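Local coordinates for putative periplasmic protein (Wolinella succinogenes, PDB 3KN3) that probably serves as the solute-binding component of an ABC-type uptake system, possibly for tungstate, with a two-lobed periplasmic binding protein fold whose binding site can hold glutathione, at residues 64-69 with 76-81; 102-107 with 135-140; 158-163 with 177-182; 226-229 with 233-236. All blocks are in the same frame, centred on the assembly; numbering follows the deposited sequence.

How the interactions relate
The four contacts are spread over both lobes of this periplasmic binding protein fold and follow one another along the chain. Interactions 1 and 4 belong to the lobe built on the sheet that contains strands 78-82 and 202-208; their centres are about 18 Å apart, and they touch where T79 and V81 on strand 78-82 meet V229 and I228 on helix 218-229. Interactions 2 and 3 belong to the lobe with strands 117-119 and 168-172, centres about 24 Å apart. Interactions 1 and 3 are about 31 Å apart, on opposite sides of the chain's centre. Each contact therefore lies within one lobe and none spans the two, while residues of both lobes contribute to the glutathione site.

Interaction 1: residues 64-69 with 76-81; sequences KVELEY and IDRTPV. With ACY (acetic acid), chain F.
E66 on helix 63-72 and R78 at the start of strand 78-82 have their CA atoms 8.1 Å apart, the nearest approach of the two backbones. In this lobe of the periplasmic binding protein fold the chain leaves the helix and runs antiparallel to strand 202-208 on both sides of a corner at D77, and R78 reaches from the strand back to the helix. The E66 chain is extended beyond CG and crosses R78 at about a right angle, the carboxylate and guanidinium planes standing 78° apart. E66 OE1 sits over a guanidinium face, 2.8 Å from R78 NE. No N-H points at it, so the salt bridge is one of charge alone, and the exact place of this oxygen is not certain. S204 OG hydrogen-bonds the same oxygen while A62 N holds OE2, which fixes the carboxylate against the sheet beside the glutathione-site residues H61 and Y203.

The CD2 methyl of L67 lies obliquely against R78 NH2, 3.1 Å away, closer than normal packing, so its place is doubtful. Bends at chi2 and chi3 steer the guanidinium alongside E66 and L67. On the strand side, T79 OG1 donates to D77 O at 2.7 Å from above the carbonyl plane, tying down the corner. At the guanidinium edge an acetic acid molecule, probably from the crystallisation liquor, accepts from R78 NH1 through OXT at 3.2 Å, the N-H...O angle being 158°.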
loop_
_atom_site.group_PDB
_atom_site.type_symbol
_atom_site.label_atom_id
_atom_site.label_comp_id
_atom_site.label_asym_id
_atom_site.label_seq_id
_atom_site.Cartn_x
_atom_site.Cartn_y
_atom_site.Cartn_z
ATOM N N LYS A 64 0.251 -10.738 -4.267
ATOM C CA LYS A 64 0.463 -12.184 -4.320
ATOM C C LYS A 64 -0.870 -12.916 -4.442
ATOM O O LYS A 64 -1.172 -13.520 -5.478
ATOM C CB LYS A 64 1.211 -12.670 -3.073
ATOM C CG LYS A 64 2.623 -12.087 -2.900
ATOM C CD LYS A 64 3.362 -12.721 -1.708
ATOM C CE LYS A 64 4.847 -12.330 -1.672
ATOM N NZ LYS A 64 5.623 -13.074 -0.629
ATOM N N VAL A 65 -1.672 -12.839 -3.382
ATOM C CA VAL A 65 -2.934 -13.563 -3.322
ATOM C C VAL A 65 -4.001 -12.998 -4.244
ATOM O O VAL A 65 -4.853 -13.745 -4.714
ATOM C CB VAL A 65 -3.492 -13.650 -1.883
ATOM C CG1 VAL A 65 -2.796 -14.765 -1.113
ATOM C CG2 VAL A 65 -3.351 -12.321 -1.179
ATOM N N GLU A 66 -3.964 -11.691 -4.499
ATOM C CA GLU A 66 -4.891 -11.095 -5.455
ATOM C C GLU A 66 -4.821 -11.871 -6.761
ATOM O O GLU A 66 -5.843 -12.217 -7.360
ATOM C CB GLU A 66 -4.548 -9.631 -5.714
ATOM C CG GLU A 66 -4.712 -8.724 -4.513
ATOM C CD GLU A 66 -4.256 -7.316 -4.814
ATOM O OE1 GLU A 66 -4.141 -7.003 -6.019
ATOM O OE2 GLU A 66 -4.007 -6.532 -3.866
ATOM N N LEU A 67 -3.597 -12.168 -7.188
ATOM C CA LEU A 67 -3.384 -12.887 -8.440
ATOM C C LEU A 67 -3.880 -14.340 -8.374
ATOM O O LEU A 67 -4.507 -14.827 -9.308
ATOM C CB LEU A 67 -1.916 -12.800 -8.862
ATOM C CG LEU A 67 -1.385 -11.364 -8.980
ATOM C CD1 LEU A 67 -0.297 -11.274 -10.045
ATOM C CD2 LEU A 67 -2.496 -10.354 -9.285
ATOM N N GLU A 68 -3.602 -15.012 -7.262
ATOM C CA GLU A 68 -4.182 -16.321 -6.972
ATOM C C GLU A 68 -5.682 -16.270 -7.149
ATOM O O GLU A 68 -6.284 -17.121 -7.809
ATOM C CB GLU A 68 -3.932 -16.674 -5.513
ATOM C CG GLU A 68 -2.497 -16.736 -5.131
ATOM C CD GLU A 68 -2.020 -18.151 -5.095
ATOM O OE1 GLU A 68 -0.796 -18.357 -4.947
ATOM O OE2 GLU A 68 -2.879 -19.056 -5.217
ATOM N N TYR A 69 -6.270 -15.266 -6.505
ATOM C CA TYR A 69 -7.702 -15.065 -6.460
ATOM C C TYR A 69 -8.296 -15.045 -7.861
ATOM O O TYR A 69 -9.216 -15.805 -8.156
ATOM C CB TYR A 69 -7.989 -13.741 -5.758
ATOM C CG TYR A 69 -9.365 -13.606 -5.155
ATOM C CD1 TYR A 69 -9.761 -14.420 -4.103
ATOM C CD2 TYR A 69 -10.254 -12.633 -5.608
ATOM C CE1 TYR A 69 -11.000 -14.288 -3.529
ATOM C CE2 TYR A 69 -11.492 -12.492 -5.049
ATOM C CZ TYR A 69 -11.867 -13.325 -4.004
ATOM O OH TYR A 69 -13.105 -13.195 -3.424
ATOM N N ILE A 76 -12.755 -11.062 -10.692
ATOM C CA ILE A 76 -12.451 -10.606 -12.043
ATOM C C ILE A 76 -12.279 -9.099 -12.025
ATOM O O ILE A 76 -12.587 -8.449 -11.027
ATOM C CB ILE A 76 -13.572 -10.950 -13.018
ATOM C CG1 ILE A 76 -14.870 -10.252 -12.617
ATOM C CG2 ILE A 76 -13.791 -12.458 -13.093
ATOM C CD1 ILE A 76 -16.031 -10.543 -13.576
ATOM N N ASP A 77 -11.760 -8.556 -13.122
ATOM C CA ASP A 77 -11.660 -7.107 -13.332
ATOM C C ASP A 77 -10.761 -6.415 -12.320
ATOM O O ASP A 77 -11.005 -5.274 -11.923
ATOM C CB ASP A 77 -13.048 -6.468 -13.354
ATOM C CG ASP A 77 -13.913 -7.002 -14.481
ATOM O OD1 ASP A 77 -15.155 -6.929 -14.372
ATOM O OD2 ASP A 77 -13.354 -7.511 -15.473
ATOM N N ARG A 78 -9.711 -7.119 -11.918
ATOM C CA ARG A 78 -8.715 -6.579 -10.999
ATOM C C ARG A 78 -8.261 -5.190 -11.466
ATOM O O ARG A 78 -7.852 -5.011 -12.606
ATOM C CB ARG A 78 -7.557 -7.581 -10.865
ATOM C CG ARG A 78 -6.185 -6.986 -10.660
ATOM C CD ARG A 78 -5.881 -6.711 -9.201
ATOM N NE ARG A 78 -4.619 -7.324 -8.795
ATOM C CZ ARG A 78 -3.431 -6.741 -8.915
ATOM N NH1 ARG A 78 -3.324 -5.523 -9.434
ATOM N NH2 ARG A 78 -2.347 -7.382 -8.515
ATOM N N THR A 79 -8.361 -4.213 -10.574
ATOM C CA THR A 79 -8.214 -2.805 -10.916
ATOM C C THR A 79 -7.470 -2.067 -9.795
ATOM O O THR A 79 -7.994 -1.915 -8.698
ATOM C CB THR A 79 -9.618 -2.159 -11.108
ATOM O OG1 THR A 79 -10.263 -2.714 -12.265
ATOM C CG2 THR A 79 -9.535 -0.635 -11.227
ATOM N N PRO A 80 -6.233 -1.610 -10.060
ATOM C CA PRO A 80 -5.455 -0.950 -9.004
ATOM C C PRO A 80 -5.847 0.498 -8.740
ATOM O O PRO A 80 -6.172 1.242 -9.667
ATOM C CB PRO A 80 -4.024 -1.002 -9.542
ATOM C CG PRO A 80 -4.041 -2.062 -10.594
ATOM C CD PRO A 80 -5.393 -1.944 -11.218
ATOM N N VAL A 81 -5.812 0.882 -7.466
ATOM C CA VAL A 81 -5.960 2.272 -7.068
ATOM C C VAL A 81 -4.693 2.677 -6.333
ATOM O O VAL A 81 -4.339 2.090 -5.318
ATOM C CB VAL A 81 -7.159 2.479 -6.131
ATOM C CG1 VAL A 81 -7.236 3.941 -5.665
ATOM C CG2 VAL A 81 -8.447 2.030 -6.803
HETATM C C ACY F . -0.250 -3.404 -10.136
HETATM O O ACY F . -0.147 -2.508 -11.011
HETATM O OXT ACY F . -0.378 -4.623 -10.391
HETATM C CH3 ACY F . -0.227 -3.008 -8.688
#

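Interaction 2: residues 102-107 with 135-140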
loop_
_atom_site.group_PDB
_atom_site.type_symbol
_atom_site.label_atom_id
_atom_site.label_comp_id
_atom_site.label_asym_id
_atom_site.label_seq_id
_atom_site.Cartn_x
_atom_site.Cartn_y
_atom_site.Cartn_z
ATOM N N SER A 102 17.761 7.489 -8.490
ATOM C CA SER A 102 16.691 6.503 -8.441
ATOM C C SER A 102 16.826 5.685 -7.135
ATOM O O SER A 102 17.849 5.753 -6.458
ATOM C CB SER A 102 16.811 5.574 -9.641
ATOM O OG SER A 102 18.021 4.833 -9.566
ATOM N N VAL A 103 15.813 4.896 -6.805
ATOM C CA VAL A 103 15.885 4.008 -5.647
ATOM C C VAL A 103 16.952 2.964 -5.870
ATOM O O VAL A 103 17.710 2.625 -4.963
ATOM C CB VAL A 103 14.555 3.285 -5.367
ATOM C CG1 VAL A 103 14.702 2.381 -4.172
ATOM C CG2 VAL A 103 13.486 4.284 -5.096
ATOM N N ALA A 104 17.027 2.454 -7.089
ATOM C CA ALA A 104 18.049 1.466 -7.366
ATOM C C ALA A 104 19.452 2.047 -7.108
ATOM O O ALA A 104 20.284 1.390 -6.484
ATOM C CB ALA A 104 17.904 0.921 -8.761
ATOM N N GLU A 105 19.702 3.277 -7.561
ATOM C CA GLU A 105 21.016 3.902 -7.384
ATOM C C GLU A 105 21.320 4.154 -5.915
ATOM O O GLU A 105 22.447 3.947 -5.469
ATOM C CB GLU A 105 21.138 5.221 -8.168
ATOM C CG GLU A 105 21.214 5.038 -9.689
ATOM C CD GLU A 105 21.091 6.351 -10.474
ATOM O OE1 GLU A 105 20.339 7.261 -10.063
ATOM O OE2 GLU A 105 21.757 6.469 -11.512
ATOM N N ALA A 106 20.309 4.609 -5.178
ATOM C CA ALA A 106 20.451 4.854 -3.753
ATOM C C ALA A 106 20.726 3.558 -2.980
ATOM O O ALA A 106 21.622 3.519 -2.150
ATOM C CB ALA A 106 19.228 5.536 -3.218
ATOM N N PHE A 107 19.958 2.508 -3.252
ATOM C CA PHE A 107 20.183 1.238 -2.578
ATOM C C PHE A 107 21.579 0.666 -2.846
ATOM O O PHE A 107 22.238 0.189 -1.920
ATOM C CB PHE A 107 19.094 0.218 -2.905
ATOM C CG PHE A 107 17.840 0.397 -2.102
ATOM C CD1 PHE A 107 17.498 1.648 -1.599
ATOM C CD2 PHE A 107 16.985 -0.672 -1.875
ATOM C CE1 PHE A 107 16.347 1.824 -0.879
ATOM C CE2 PHE A 107 15.808 -0.503 -1.166
ATOM C CZ PHE A 107 15.496 0.741 -0.648
ATOM N N LYS A 135 15.195 -6.515 -4.208
ATOM C CA LYS A 135 15.283 -7.474 -5.295
ATOM C C LYS A 135 15.416 -6.762 -6.645
ATOM O O LYS A 135 16.296 -7.092 -7.438
ATOM C CB LYS A 135 14.038 -8.358 -5.277
ATOM C CG LYS A 135 14.202 -9.711 -5.904
ATOM C CD LYS A 135 13.385 -10.720 -5.115
ATOM C CE LYS A 135 11.991 -10.178 -4.779
ATOM N NZ LYS A 135 11.227 -11.105 -3.882
ATOM N N GLU A 136 14.551 -5.775 -6.888
ATOM C CA GLU A 136 14.612 -4.979 -8.113
ATOM C C GLU A 136 15.918 -4.195 -8.206
ATOM O O GLU A 136 16.469 -4.017 -9.290
ATOM C CB GLU A 136 13.432 -4.007 -8.206
ATOM C CG GLU A 136 12.060 -4.654 -8.387
ATOM C CD GLU A 136 10.946 -3.628 -8.641
ATOM O OE1 GLU A 136 11.198 -2.630 -9.360
ATOM O OE2 GLU A 136 9.815 -3.821 -8.128
ATOM N N ALA A 137 16.419 -3.736 -7.064
ATOM C CA ALA A 137 17.568 -2.844 -7.057
ATOM C C ALA A 137 18.898 -3.579 -7.144
ATOM O O ALA A 137 19.798 -3.154 -7.871
ATOM C CB ALA A 137 17.536 -1.943 -5.815
ATOM N N LEU A 138 19.034 -4.671 -6.397
ATOM C CA LEU A 138 20.307 -5.385 -6.361
ATOM C C LEU A 138 20.218 -6.755 -7.005
ATOM O O LEU A 138 21.237 -7.399 -7.228
ATOM C CB LEU A 138 20.814 -5.554 -4.920
ATOM C CG LEU A 138 21.015 -4.328 -4.036
ATOM C CD1 LEU A 138 21.676 -4.743 -2.732
ATOM C CD2 LEU A 138 21.840 -3.278 -4.745
ATOM N N GLY A 139 19.001 -7.217 -7.263
ATOM C CA GLY A 139 18.799 -8.598 -7.665
ATOM C C GLY A 139 18.852 -9.587 -6.503
ATOM O O GLY A 139 18.795 -10.798 -6.705
ATOM N N LYS A 140 18.956 -9.070 -5.281
ATOM C CA LYS A 140 18.967 -9.911 -4.085
ATOM C C LYS A 140 18.577 -9.110 -2.844
ATOM O O LYS A 140 18.766 -7.893 -2.786
ATOM C CB LYS A 140 20.341 -10.527 -3.867
ATOM C CG LYS A 140 21.416 -9.493 -3.629
ATOM C CD LYS A 140 22.620 -10.103 -2.956
ATOM C CE LYS A 140 23.663 -9.041 -2.628
ATOM N NZ LYS A 140 23.112 -7.973 -1.745
#
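E105 OE1 takes the backbone N-H of S102 at 3.0 Å in a nearly straight bond of 168°, meeting it on the anti side of the carboxylate. In return E105 N donates to S102 OG, also at 3.0 Å. Together the two bonds form a capping box, with S102 as N-cap, and they start helix 103-113, whose first turns carry the residues that meet helix 125-138.

The meeting itself is apolar and very close. A104 and A137 bring their CA atoms within 4.3 Å, which is possible because both side chains stop at CB. A137 CB points at the other helix and lies 3.8 Å from A104 CA and 3.9 Å from F107 CB, filling the notch between these two residues one turn apart. The F107 ring itself leads away from the contact, its CG anti to the carbonyl carbon (chi1 -81°), and meets A137 CB only obliquely through CD2. One ring face is covered by V103 CG1 from its own helix, and the ring also meets W134. L138 reaches over with CD2, 4.4 Å from F107 C.

Polar ties flank this packing: K108 NZ donates to A137 O, and K140, two residues beyond the helix, makes a salt bridge through NZ with E111 OE2. The alanine-to-alanine approach packs helix 125-138 against helix 103-113, which itself lies on strand 190-193, in one alpha/beta lobe of the periplasmic binding protein fold.

Interaction 3: residues 158-163 with 177-182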
loop_
_atom_site.group_PDB
_atom_site.type_symbol
_atom_site.label_atom_id
_atom_site.label_comp_id
_atom_site.label_asym_id
_atom_site.label_seq_id
_atom_site.Cartn_x
_atom_site.Cartn_y
_atom_site.Cartn_z
ATOM N N THR A 158 9.961 0.443 14.131
ATOM C CA THR A 158 11.137 0.297 13.278
ATOM C C THR A 158 11.640 1.653 12.771
ATOM O O THR A 158 12.821 1.817 12.491
ATOM C CB THR A 158 10.952 -0.733 12.118
ATOM O OG1 THR A 158 10.838 -0.052 10.872
ATOM C CG2 THR A 158 9.750 -1.597 12.315
ATOM N N ILE A 159 10.760 2.638 12.681
ATOM C CA ILE A 159 11.213 4.000 12.420
ATOM C C ILE A 159 12.056 4.503 13.598
ATOM O O ILE A 159 13.096 5.138 13.423
ATOM C CB ILE A 159 10.040 4.965 12.167
ATOM C CG1 ILE A 159 9.268 4.557 10.909
ATOM C CG2 ILE A 159 10.546 6.380 12.019
ATOM C CD1 ILE A 159 8.200 5.529 10.507
ATOM N N ASN A 160 11.614 4.212 14.809
ATOM C CA ASN A 160 12.382 4.648 15.970
ATOM C C ASN A 160 13.740 3.959 16.062
ATOM O O ASN A 160 14.736 4.574 16.450
ATOM C CB ASN A 160 11.580 4.484 17.261
ATOM C CG ASN A 160 10.437 5.486 17.359
ATOM O OD1 ASN A 160 10.599 6.670 17.026
ATOM N ND2 ASN A 160 9.271 5.016 17.808
ATOM N N ILE A 161 13.781 2.687 15.690
ATOM C CA ILE A 161 15.044 1.981 15.662
ATOM C C ILE A 161 15.970 2.612 14.634
ATOM O O ILE A 161 17.146 2.827 14.930
ATOM C CB ILE A 161 14.842 0.500 15.364
ATOM C CG1 ILE A 161 14.225 -0.207 16.577
ATOM C CG2 ILE A 161 16.148 -0.150 15.003
ATOM C CD1 ILE A 161 13.617 -1.556 16.228
ATOM N N ALA A 162 15.449 2.919 13.437
ATOM C CA ALA A 162 16.276 3.539 12.398
ATOM C C ALA A 162 16.841 4.860 12.896
ATOM O O ALA A 162 18.004 5.180 12.665
ATOM C CB ALA A 162 15.493 3.745 11.058
ATOM N N GLU A 163 16.003 5.626 13.574
ATOM C CA GLU A 163 16.418 6.907 14.116
ATOM C C GLU A 163 17.488 6.679 15.194
ATOM O O GLU A 163 18.506 7.370 15.235
ATOM C CB GLU A 163 15.200 7.649 14.677
ATOM C CG GLU A 163 15.412 9.123 14.971
ATOM C CD GLU A 163 16.128 9.389 16.298
ATOM O OE1 GLU A 163 15.851 8.683 17.299
ATOM O OE2 GLU A 163 16.959 10.327 16.330
ATOM N N ILE A 177 3.756 10.573 8.312
ATOM C CA ILE A 177 2.993 11.743 8.724
ATOM C C ILE A 177 2.636 11.680 10.206
ATOM O O ILE A 177 2.822 12.652 10.939
ATOM C CB ILE A 177 1.725 11.890 7.900
ATOM C CG1 ILE A 177 2.050 12.661 6.621
ATOM C CG2 ILE A 177 0.676 12.624 8.713
ATOM C CD1 ILE A 177 1.360 12.129 5.386
ATOM N N LYS A 178 2.129 10.529 10.638
ATOM C CA LYS A 178 1.855 10.286 12.046
ATOM C C LYS A 178 3.126 10.469 12.868
ATOM O O LYS A 178 3.145 11.252 13.810
ATOM C CB LYS A 178 1.261 8.892 12.250
ATOM C CG LYS A 178 0.017 8.639 11.402
ATOM C CD LYS A 178 -0.524 7.222 11.578
ATOM C CE LYS A 178 -1.622 6.910 10.556
ATOM N NZ LYS A 178 -2.134 5.506 10.655
ATOM N N TYR A 179 4.192 9.763 12.500
ATOM C CA TYR A 179 5.471 9.941 13.181
ATOM C C TYR A 179 5.829 11.428 13.292
ATOM O O TYR A 179 6.365 11.870 14.307
ATOM C CB TYR A 179 6.603 9.161 12.482
ATOM C CG TYR A 179 7.978 9.325 13.135
ATOM C CD1 TYR A 179 8.381 8.493 14.178
ATOM C CD2 TYR A 179 8.871 10.314 12.711
ATOM C CE1 TYR A 179 9.633 8.638 14.781
ATOM C CE2 TYR A 179 10.129 10.468 13.313
ATOM C CZ TYR A 179 10.505 9.624 14.342
ATOM O OH TYR A 179 11.742 9.762 14.952
ATOM N N GLU A 180 5.521 12.197 12.252
ATOM C CA GLU A 180 5.903 13.606 12.207
ATOM C C GLU A 180 5.109 14.461 13.193
ATOM O O GLU A 180 5.648 15.394 13.797
ATOM C CB GLU A 180 5.730 14.165 10.795
ATOM C CG GLU A 180 7.004 14.205 9.965
ATOM C CD GLU A 180 6.801 14.885 8.616
ATOM O OE1 GLU A 180 5.679 14.812 8.067
ATOM O OE2 GLU A 180 7.766 15.494 8.105
ATOM N N SER A 181 3.825 14.149 13.338
ATOM C CA SER A 181 2.974 14.878 14.259
ATOM C C SER A 181 3.465 14.671 15.686
ATOM O O SER A 181 3.255 15.517 16.550
ATOM C CB SER A 181 1.525 14.425 14.121
ATOM O OG SER A 181 1.417 13.029 14.305
ATOM N N ASN A 182 4.131 13.546 15.924
ATOM C CA ASN A 182 4.726 13.266 17.227
ATOM C C ASN A 182 5.911 14.163 17.519
ATOM O O ASN A 182 5.995 14.772 18.577
ATOM C CB ASN A 182 5.189 11.814 17.305
ATOM C CG ASN A 182 4.082 10.837 17.011
ATOM O OD1 ASN A 182 2.911 11.134 17.247
ATOM N ND2 ASN A 182 4.441 9.662 16.490
#
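Contact between Y179 and I159 is of the CH-pi kind. The I159 CG2 methyl lies over one face of the tyrosine ring, 3.8 Å from its centroid and 16° off the ring normal, with Y179 CE1 the nearest carbon at 3.7 Å. Setting CG of Y179 anti to the backbone N (chi1 179°) sends the ring across the gap, which is wide: the two helix segments approach to 12.0 Å between axes.

A polar contact at the ring edge comes from N160. Its OD1 lies in the ring plane at the rim, 3.1 Å from Y179 CE1, where the edge of an aromatic ring is slightly positive; the amide and ring planes are inclined by 49°.

Van der Waals contact completes the set, as E163 bends at chi2 and lays CG 3.7 Å from Y179 OH, the two side chains crossing at about a right angle. The ring of H183 stacks with that of Y179, and H183 ND1 hydrogen-bonds Y179 O.

Helices 155-164 and 173-182 stand on either side of strand 168-172 in the sequence, so a single tyrosine bridges the two helices of a helix-strand-helix run, a succession that belongs to the alpha/beta lobes of periplasmic binding proteins.

Interaction 4: residues 226-229 with 233-236; sequences DWIV and MQAE
M233, a selenomethionine, lies over one face of the W227 indole, joining helices 218-229 and 231-238, two consecutive helices separated by a single residue in a lobe of the periplasmic binding protein fold. Its CG is 3.8 Å from the centroid of the five-membered ring and 17° off the normal, a CH-pi contact. The chain then bends at chi2 and runs along the indole. SE lies obliquely beside the six-membered ring, 4.3 Å from its centroid, which makes this a Met-aromatic contact, and the terminal CE comes 3.3 Å from W227 NE1 and 3.4 Å from W227 CZ2. The tryptophan presents this face because its CG is anti to the backbone N (chi1 175°), and its own NE1 is spent on D31 OD1 of helix 20-32. Y28 of the same helix also meets the indole.

Side chains that follow helix 218-229 meet its last carbonyls. W227 O accepts from S230 OG and also has M233 CB 3.2 Å away. I228 and V229 turn their CB atoms away from helix 231-238, but their carbonyls face Q234. The glutamine bends at chi2 so that its CG rests 3.1 Å from V229 O, and its amide turns back to I228. There Q234 NE2 donates to I228 O at 2.8 Å, with the oxygen almost exactly in the amide plane.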
loop_
_atom_site.group_PDB
_atom_site.type_symbol
_atom_site.label_atom_id
_atom_site.label_comp_id
_atom_site.label_asym_id
_atom_site.label_seq_id
_atom_site.Cartn_x
_atom_site.Cartn_y
_atom_site.Cartn_z
ATOM N N ASP A 226 -15.632 1.137 -13.145
ATOM C CA ASP A 226 -15.510 2.047 -14.278
ATOM C C ASP A 226 -15.336 3.484 -13.775
ATOM O O ASP A 226 -14.558 4.262 -14.320
ATOM C CB ASP A 226 -16.724 1.944 -15.203
ATOM C CG ASP A 226 -16.801 0.610 -15.945
ATOM O OD1 ASP A 226 -15.803 -0.141 -15.954
ATOM O OD2 ASP A 226 -17.870 0.319 -16.535
ATOM N N TRP A 227 -16.056 3.828 -12.716
ATOM C CA TRP A 227 -15.970 5.168 -12.139
ATOM C C TRP A 227 -14.533 5.458 -11.689
ATOM O O TRP A 227 -13.948 6.478 -12.047
ATOM C CB TRP A 227 -16.961 5.276 -10.983
ATOM C CG TRP A 227 -16.918 6.541 -10.202
ATOM C CD1 TRP A 227 -17.440 7.742 -10.568
ATOM C CD2 TRP A 227 -16.361 6.726 -8.898
ATOM N NE1 TRP A 227 -17.218 8.672 -9.591
ATOM C CE2 TRP A 227 -16.560 8.073 -8.548
ATOM C CE3 TRP A 227 -15.703 5.884 -7.995
ATOM C CZ2 TRP A 227 -16.129 8.604 -7.323
ATOM C CZ3 TRP A 227 -15.268 6.416 -6.783
ATOM C CH2 TRP A 227 -15.483 7.761 -6.463
ATOM N N ILE A 228 -13.967 4.531 -10.926
ATOM C CA ILE A 228 -12.597 4.624 -10.444
ATOM C C ILE A 228 -11.588 4.763 -11.596
ATOM O O ILE A 228 -10.672 5.576 -11.572
ATOM C CB ILE A 228 -12.262 3.351 -9.666
ATOM C CG1 ILE A 228 -12.924 3.385 -8.284
ATOM C CG2 ILE A 228 -10.762 3.159 -9.582
ATOM C CD1 ILE A 228 -12.194 4.235 -7.279
ATOM N N VAL A 229 -11.786 3.959 -12.618
ATOM C CA VAL A 229 -10.881 3.902 -13.740
ATOM C C VAL A 229 -11.020 5.122 -14.663
ATOM O O VAL A 229 -10.102 5.437 -15.420
ATOM C CB VAL A 229 -11.151 2.592 -14.490
ATOM C CG1 VAL A 229 -11.363 2.832 -15.956
ATOM C CG2 VAL A 229 -10.065 1.570 -14.188
HETATM N N MSE A 233 -11.621 10.579 -12.364
HETATM C CA MSE A 233 -11.251 10.005 -11.075
HETATM C C MSE A 233 -9.796 9.548 -11.030
HETATM O O MSE A 233 -9.146 9.628 -9.991
HETATM C CB MSE A 233 -12.196 8.856 -10.706
HETATM C CG MSE A 233 -13.608 9.325 -10.390
HETATM SE SE MSE A 233 -13.606 10.623 -8.921
HETATM C CE MSE A 233 -15.383 11.377 -9.135
ATOM N N GLN A 234 -9.290 9.057 -12.151
ATOM C CA GLN A 234 -7.857 8.835 -12.274
ATOM C C GLN A 234 -7.114 10.115 -11.886
ATOM O O GLN A 234 -6.334 10.132 -10.933
ATOM C CB GLN A 234 -7.501 8.398 -13.701
ATOM C CG GLN A 234 -7.797 6.929 -13.960
ATOM C CD GLN A 234 -7.140 6.031 -12.920
ATOM O OE1 GLN A 234 -5.918 5.876 -12.904
ATOM N NE2 GLN A 234 -7.946 5.447 -12.041
ATOM N N ALA A 235 -7.392 11.198 -12.607
ATOM C CA ALA A 235 -6.778 12.492 -12.318
ATOM C C ALA A 235 -7.122 13.006 -10.917
ATOM O O ALA A 235 -6.304 13.639 -10.253
ATOM C CB ALA A 235 -7.185 13.512 -13.371
ATOM N N GLU A 236 -8.340 12.738 -10.470
ATOM C CA GLU A 236 -8.768 13.201 -9.165
ATOM C C GLU A 236 -7.987 12.493 -8.073
ATOM O O GLU A 236 -7.519 13.121 -7.131
ATOM C CB GLU A 236 -10.261 12.952 -8.996
ATOM C CG GLU A 236 -10.887 13.682 -7.837
ATOM C CD GLU A 236 -12.373 13.937 -8.053
ATOM O OE1 GLU A 236 -12.743 14.406 -9.160
ATOM O OE2 GLU A 236 -13.164 13.669 -7.116
#